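Local coordinates for acyl-coenzyme A oxidase acox-1.2 (PDB 5K3J), which catalyses the FAD-dependent desaturation of ascaroside-CoA thioesters with five-carbon omega side chains, the first step of peroxisomal beta-oxidation in pheromone biosynthesis, at residues A305-I310 against S416-V421; E398-A403 against V420-A425. All coordinates share one frame; numbering follows the deposited sequence.

Contact 1: A305-I310 against S416-V421; sequences AHALTI and SYISVV
V421 sets a methyl group on the face of the H306 ring. CG2 of V421 stands 4.1 Å from the centroid of the H306 ring, only 6° off the ring normal, in a CH-pi contact. With CG anti to the backbone N (chi1 -176°), the H306 ring is carried to V421. Y417 approaches the same ring obliquely, with its CD2 4.2 Å from H306 NE2. Within the helix, CD1 of I310 sits at the edge of the imidazole, in its plane. Both ring nitrogens have partners outside these segments. NE2 is hydrogen-bonded to the carbonyl of L615 and ND1 to the hydroxyl of Y106, which would fix the ring rotation.

The contact joins two helices of the C-alpha1 domain of the acyl-CoA oxidase fold. One is the long helix 287-315. The other is helix 418-426, met at its first turn, with Y417 at the N-cap position.

Beyond the ring the packing is aliphatic. I310 and I418 lie alongside each other, running opposite ways. CG2 of I310 meets CD1 of I418 at 3.9 Å, and CD1 of I310 lies 3.9 Å from CG1 of I418. The other branch of I418, CG2, touches CB of A307 at 4.1 Å. Cutting I418 back to an alanine is likely to leave CG2 of I310 and CB of A307 without their apolar partners and to open a gap between the helices. CD1 of I310 also reaches the backbone just ahead of the helix, 3.4 Å from O of S416. That carbonyl is hydrogen-bonded to OG of S617, and the hydroxyl of Y417 to the carboxylate of E107.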
loop_
_atom_site.group_PDB
_atom_site.type_symbol
_atom_site.label_atom_id
_atom_site.label_comp_id
_atom_site.label_asym_id
_atom_site.label_seq_id
_atom_site.Cartn_x
_atom_site.Cartn_y
_atom_site.Cartn_z
ATOM N N ALA A 305 12.320 -5.316 7.806
ATOM C CA ALA A 305 13.526 -6.095 7.581
ATOM C C ALA A 305 13.204 -7.323 6.733
ATOM O O ALA A 305 13.956 -7.681 5.829
ATOM C CB ALA A 305 14.143 -6.498 8.901
ATOM N N HIS A 306 12.074 -7.954 7.039
ATOM C CA HIS A 306 11.581 -9.110 6.300
ATOM C C HIS A 306 11.417 -8.779 4.816
ATOM O O HIS A 306 11.846 -9.540 3.949
ATOM C CB HIS A 306 10.253 -9.577 6.915
ATOM C CG HIS A 306 9.680 -10.820 6.303
ATOM N ND1 HIS A 306 8.906 -11.702 7.024
ATOM C CD2 HIS A 306 9.736 -11.312 5.043
ATOM C CE1 HIS A 306 8.525 -12.694 6.241
ATOM N NE2 HIS A 306 9.015 -12.484 5.034
ATOM N N ALA A 307 10.800 -7.638 4.530
ATOM C CA ALA A 307 10.609 -7.202 3.153
ATOM C C ALA A 307 11.950 -6.983 2.462
ATOM O O ALA A 307 12.158 -7.417 1.327
ATOM C CB ALA A 307 9.778 -5.934 3.113
ATOM N N LEU A 308 12.857 -6.314 3.167
ATOM C CA LEU A 308 14.175 -5.979 2.638
ATOM C C LEU A 308 15.055 -7.210 2.471
ATOM O O LEU A 308 15.950 -7.226 1.631
ATOM C CB LEU A 308 14.861 -4.967 3.551
ATOM C CG LEU A 308 14.107 -3.645 3.642
ATOM C CD1 LEU A 308 14.537 -2.860 4.864
ATOM C CD2 LEU A 308 14.322 -2.841 2.375
ATOM N N THR A 309 14.795 -8.239 3.272
ATOM C CA THR A 309 15.529 -9.494 3.170
ATOM C C THR A 309 15.248 -10.136 1.817
ATOM O O THR A 309 16.090 -10.836 1.254
ATOM C CB THR A 309 15.149 -10.460 4.302
ATOM O OG1 THR A 309 15.344 -9.814 5.565
ATOM C CG2 THR A 309 16.007 -11.713 4.251
ATOM N N ILE A 310 14.056 -9.870 1.291
ATOM C CA ILE A 310 13.630 -10.400 0.003
ATOM C C ILE A 310 14.083 -9.518 -1.155
ATOM O O ILE A 310 14.539 -10.014 -2.186
ATOM C CB ILE A 310 12.102 -10.548 -0.043
ATOM C CG1 ILE A 310 11.626 -11.430 1.117
ATOM C CG2 ILE A 310 11.644 -11.093 -1.398
ATOM C CD1 ILE A 310 10.176 -11.236 1.475
ATOM N N SER A 416 6.736 -13.457 -4.016
ATOM C CA SER A 416 7.592 -12.477 -3.359
ATOM C C SER A 416 7.189 -12.320 -1.893
ATOM O O SER A 416 8.035 -12.085 -1.029
ATOM C CB SER A 416 7.505 -11.131 -4.074
ATOM O OG SER A 416 6.308 -10.456 -3.726
ATOM N N TYR A 417 5.880 -12.431 -1.644
ATOM C CA TYR A 417 5.269 -12.419 -0.305
ATOM C C TYR A 417 5.279 -11.036 0.356
ATOM O O TYR A 417 4.745 -10.860 1.454
ATOM C CB TYR A 417 5.958 -13.443 0.607
ATOM C CG TYR A 417 5.142 -13.843 1.817
ATOM C CD1 TYR A 417 4.067 -14.718 1.695
ATOM C CD2 TYR A 417 5.447 -13.354 3.083
ATOM C CE1 TYR A 417 3.318 -15.084 2.794
ATOM C CE2 TYR A 417 4.699 -13.717 4.185
ATOM C CZ TYR A 417 3.639 -14.582 4.034
ATOM O OH TYR A 417 2.892 -14.947 5.128
ATOM N N ILE A 418 5.854 -10.052 -0.327
ATOM C CA ILE A 418 5.989 -8.707 0.220
ATOM C C ILE A 418 4.633 -7.999 0.295
ATOM O O ILE A 418 4.420 -7.124 1.137
ATOM C CB ILE A 418 6.984 -7.882 -0.616
ATOM C CG1 ILE A 418 8.308 -8.644 -0.742
ATOM C CG2 ILE A 418 7.210 -6.518 0.010
ATOM C CD1 ILE A 418 9.310 -7.994 -1.651
ATOM N N SER A 419 3.710 -8.399 -0.574
ATOM C CA SER A 419 2.358 -7.850 -0.553
ATOM C C SER A 419 1.629 -8.276 0.719
ATOM O O SER A 419 0.916 -7.480 1.331
ATOM C CB SER A 419 1.571 -8.293 -1.786
ATOM O OG SER A 419 1.359 -9.691 -1.788
ATOM N N VAL A 420 1.815 -9.535 1.111
ATOM C CA VAL A 420 1.280 -10.045 2.373
ATOM C C VAL A 420 1.802 -9.229 3.548
ATOM O O VAL A 420 1.021 -8.693 4.341
ATOM C CB VAL A 420 1.651 -11.518 2.607
ATOM C CG1 VAL A 420 1.328 -11.930 4.049
ATOM C CG2 VAL A 420 0.954 -12.418 1.599
ATOM N N VAL A 421 3.127 -9.160 3.646
ATOM C CA VAL A 421 3.815 -8.383 4.663
ATOM C C VAL A 421 3.341 -6.942 4.675
ATOM O O VAL A 421 3.214 -6.328 5.738
ATOM C CB VAL A 421 5.343 -8.421 4.444
ATOM C CG1 VAL A 421 6.058 -7.564 5.481
ATOM C CG2 VAL A 421 5.840 -9.852 4.494
#

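Contact 2: E398-A403 against V420-A425; sequences EGIEQA and VVYGIA. With ATP (adenosine-5'-triphosphate), chain H.
I400 and E401 receive the side chain of Y422 between two antiparallel helices. The axes of the short segments run at 169° and come within 9.5 Å of each other. Both helices lie in the C-alpha1 domain, a helical domain shared with the acyl-CoA dehydrogenase family.

Y422 can be followed outward from its backbone. CB packs on CG2 of I400 at 3.6 Å. The first torsion is extended, and the ring is carried out across the neighbouring helix. CG of Y422 then faces the carboxylate of E401, with OE2 of E401 4.0 Å away. CD1 sits between two neighbours, CG2 of I400 at the ring edge and CG of E401 over the face. CE1 of Y422 is 3.8 Å from that same CG of E401, and CZ also lies near it. This is a CH-pi contact, offset toward the ring rim. The E401 chain bends at its second torsion, and its carboxylate stacks over the ring with the planes 30° apart. At the tip, OH is hydrogen-bonded to OE1 of E401 of the second subunit; the reverse pair also forms, and OE1 of E401 has a salt bridge to R404 of its own chain as well.

I400 has a second branch. Its CD1 meets CG1 of V421 at 3.9 Å and CB of A425 at 4.3 Å.

Q402 turns to another side and holds ATP. Its OE1 accepts from the ribose O2' of ATP. OE1 is also hydrogen-bonded to R341, and R525, R528 and Y573 of the second subunit bind the same nucleotide. The amide NE2 of Q402 donates to N3 of the ATP adenine at 3.0 Å, nearly straight at 168°.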
loop_
_atom_site.group_PDB
_atom_site.type_symbol
_atom_site.label_atom_id
_atom_site.label_comp_id
_atom_site.label_asym_id
_atom_site.label_seq_id
_atom_site.Cartn_x
_atom_site.Cartn_y
_atom_site.Cartn_z
ATOM N N GLU A 398 5.554 2.720 3.440
ATOM C CA GLU A 398 6.239 3.194 2.240
ATOM C C GLU A 398 7.462 2.343 1.923
ATOM O O GLU A 398 7.723 2.025 0.763
ATOM C CB GLU A 398 6.661 4.651 2.401
ATOM C CG GLU A 398 5.512 5.635 2.498
ATOM C CD GLU A 398 5.999 7.049 2.746
ATOM O OE1 GLU A 398 6.849 7.230 3.644
ATOM O OE2 GLU A 398 5.546 7.976 2.041
ATOM N N GLY A 399 8.204 1.976 2.963
ATOM C CA GLY A 399 9.395 1.163 2.807
ATOM C C GLY A 399 9.108 -0.194 2.199
ATOM O O GLY A 399 9.819 -0.641 1.300
ATOM N N ILE A 400 8.055 -0.846 2.681
ATOM C CA ILE A 400 7.737 -2.209 2.262
ATOM C C ILE A 400 7.228 -2.264 0.817
ATOM O O ILE A 400 7.562 -3.189 0.075
ATOM C CB ILE A 400 6.714 -2.850 3.230
ATOM C CG1 ILE A 400 7.425 -3.258 4.525
ATOM C CG2 ILE A 400 6.032 -4.068 2.609
ATOM C CD1 ILE A 400 6.495 -3.660 5.642
ATOM N N GLU A 401 6.439 -1.272 0.411
ATOM C CA GLU A 401 6.027 -1.165 -0.989
ATOM C C GLU A 401 7.237 -0.973 -1.901
ATOM O O GLU A 401 7.313 -1.573 -2.977
ATOM C CB GLU A 401 5.044 -0.010 -1.191
ATOM C CG GLU A 401 3.587 -0.375 -0.958
ATOM C CD GLU A 401 3.126 -1.532 -1.833
ATOM O OE1 GLU A 401 2.310 -1.303 -2.756
ATOM O OE2 GLU A 401 3.581 -2.674 -1.595
ATOM N N GLN A 402 8.168 -0.125 -1.469
ATOM C CA GLN A 402 9.409 0.120 -2.201
ATOM C C GLN A 402 10.181 -1.183 -2.354
ATOM O O GLN A 402 10.786 -1.447 -3.390
ATOM C CB GLN A 402 10.263 1.177 -1.484
ATOM C CG GLN A 402 9.756 2.598 -1.653
ATOM C CD GLN A 402 9.810 3.049 -3.097
ATOM O OE1 GLN A 402 10.696 2.641 -3.849
ATOM N NE2 GLN A 402 8.856 3.884 -3.499
ATOM N N ALA A 403 10.129 -2.004 -1.315
ATOM C CA ALA A 403 10.802 -3.294 -1.319
ATOM C C ALA A 403 10.196 -4.229 -2.363
ATOM O O ALA A 403 10.913 -4.970 -3.035
ATOM C CB ALA A 403 10.738 -3.927 0.062
ATOM N N VAL A 420 1.815 -9.535 1.111
ATOM C CA VAL A 420 1.280 -10.045 2.373
ATOM C C VAL A 420 1.802 -9.229 3.548
ATOM O O VAL A 420 1.021 -8.693 4.341
ATOM C CB VAL A 420 1.651 -11.518 2.607
ATOM C CG1 VAL A 420 1.328 -11.930 4.049
ATOM C CG2 VAL A 420 0.954 -12.418 1.599
ATOM N N VAL A 421 3.127 -9.160 3.646
ATOM C CA VAL A 421 3.815 -8.383 4.663
ATOM C C VAL A 421 3.341 -6.942 4.675
ATOM O O VAL A 421 3.214 -6.328 5.738
ATOM C CB VAL A 421 5.343 -8.421 4.444
ATOM C CG1 VAL A 421 6.058 -7.564 5.481
ATOM C CG2 VAL A 421 5.840 -9.852 4.494
ATOM N N TYR A 422 3.065 -6.403 3.495
ATOM C CA TYR A 422 2.549 -5.050 3.436
ATOM C C TYR A 422 1.152 -5.013 4.037
ATOM O O TYR A 422 0.880 -4.218 4.936
ATOM C CB TYR A 422 2.494 -4.514 2.013
ATOM C CG TYR A 422 1.869 -3.146 1.968
ATOM C CD1 TYR A 422 2.570 -2.037 2.419
ATOM C CD2 TYR A 422 0.564 -2.969 1.534
ATOM C CE1 TYR A 422 2.001 -0.784 2.417
ATOM C CE2 TYR A 422 -0.017 -1.716 1.526
ATOM C CZ TYR A 422 0.709 -0.626 1.971
ATOM O OH TYR A 422 0.158 0.634 1.975
ATOM N N GLY A 423 0.270 -5.887 3.549
ATOM C CA GLY A 423 -1.106 -5.942 4.025
ATOM C C GLY A 423 -1.215 -6.111 5.529
ATOM O O GLY A 423 -2.045 -5.479 6.176
ATOM N N ILE A 424 -0.365 -6.967 6.084
ATOM C CA ILE A 424 -0.356 -7.233 7.519
ATOM C C ILE A 424 0.062 -6.006 8.337
ATOM O O ILE A 424 -0.694 -5.526 9.186
ATOM C CB ILE A 424 0.584 -8.413 7.859
ATOM C CG1 ILE A 424 -0.044 -9.740 7.431
ATOM C CG2 ILE A 424 0.896 -8.445 9.341
ATOM C CD1 ILE A 424 -1.367 -10.032 8.109
ATOM N N ALA A 425 1.257 -5.493 8.065
ATOM C CA ALA A 425 1.840 -4.428 8.873
ATOM C C ALA A 425 1.108 -3.095 8.736
ATOM O O ALA A 425 0.972 -2.360 9.714
ATOM C CB ALA A 425 3.302 -4.253 8.511
HETATM P PG ATP H . 11.143 14.304 -4.008
HETATM O O1G ATP H . 11.162 15.535 -3.137
HETATM O O2G ATP H . 12.401 14.106 -4.821
HETATM O O3G ATP H . 9.860 14.082 -4.776
HETATM P PB ATP H . 12.374 12.998 -1.867
HETATM O O1B ATP H . 11.742 12.662 -0.537
HETATM O O2B ATP H . 13.235 14.232 -1.993
HETATM O O3B ATP H . 11.207 13.076 -2.972
HETATM P PA ATP H . 12.855 10.662 -3.445
HETATM O O1A ATP H . 12.125 11.312 -4.592
HETATM O O2A ATP H . 14.067 9.819 -3.753
HETATM O O3A ATP H . 13.260 11.719 -2.296
HETATM O "O5'" ATP H . 11.803 9.726 -2.666
HETATM C "C5'" ATP H . 12.279 8.708 -1.789
HETATM C "C4'" ATP H . 11.549 7.411 -2.095
HETATM O "O4'" ATP H . 10.396 7.671 -2.898
HETATM C "C3'" ATP H . 12.450 6.478 -2.886
HETATM O "O3'" ATP H . 12.492 5.198 -2.250
HETATM C "C2'" ATP H . 11.786 6.325 -4.235
HETATM O "O2'" ATP H . 11.857 4.967 -4.670
HETATM C "C1'" ATP H . 10.346 6.730 -3.973
HETATM N N9 ATP H . 9.680 7.283 -5.185
HETATM C C8 ATP H . 9.630 8.574 -5.571
HETATM N N7 ATP H . 8.926 8.710 -6.724
HETATM C C5 ATP H . 8.507 7.486 -7.093
HETATM C C6 ATP H . 7.715 6.920 -8.212
HETATM N N6 ATP H . 7.217 7.708 -9.196
HETATM N N1 ATP H . 7.503 5.587 -8.220
HETATM C C2 ATP H . 7.991 4.791 -7.250
HETATM N N3 ATP H . 8.716 5.236 -6.208
HETATM C C4 ATP H . 9.003 6.552 -6.073
#

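In the fold
Contacts 1 and 2 lie with their centres 7 Å apart and share V420 and V421 on helix 418-426. The helices 287-315, 379-405 and 418-426 meet here. CB of A307 packs on CG1 of I400 at 3.8 Å, and CG2 of I418 lies 3.3 Å from O of I400. Several ligand sites lie close by. Contact 2 holds Q402 of the ATP site directly, and the side chain of I418 in contact 1 is about 8 Å from that of Q402. The side chain of S416 is about 10 Å from a bound FAD. On helix 418-426, the side chain of A425 is about 8 Å from the ascaroside-CoA and about 7 Å from that of E299, which is important for substrate specificity.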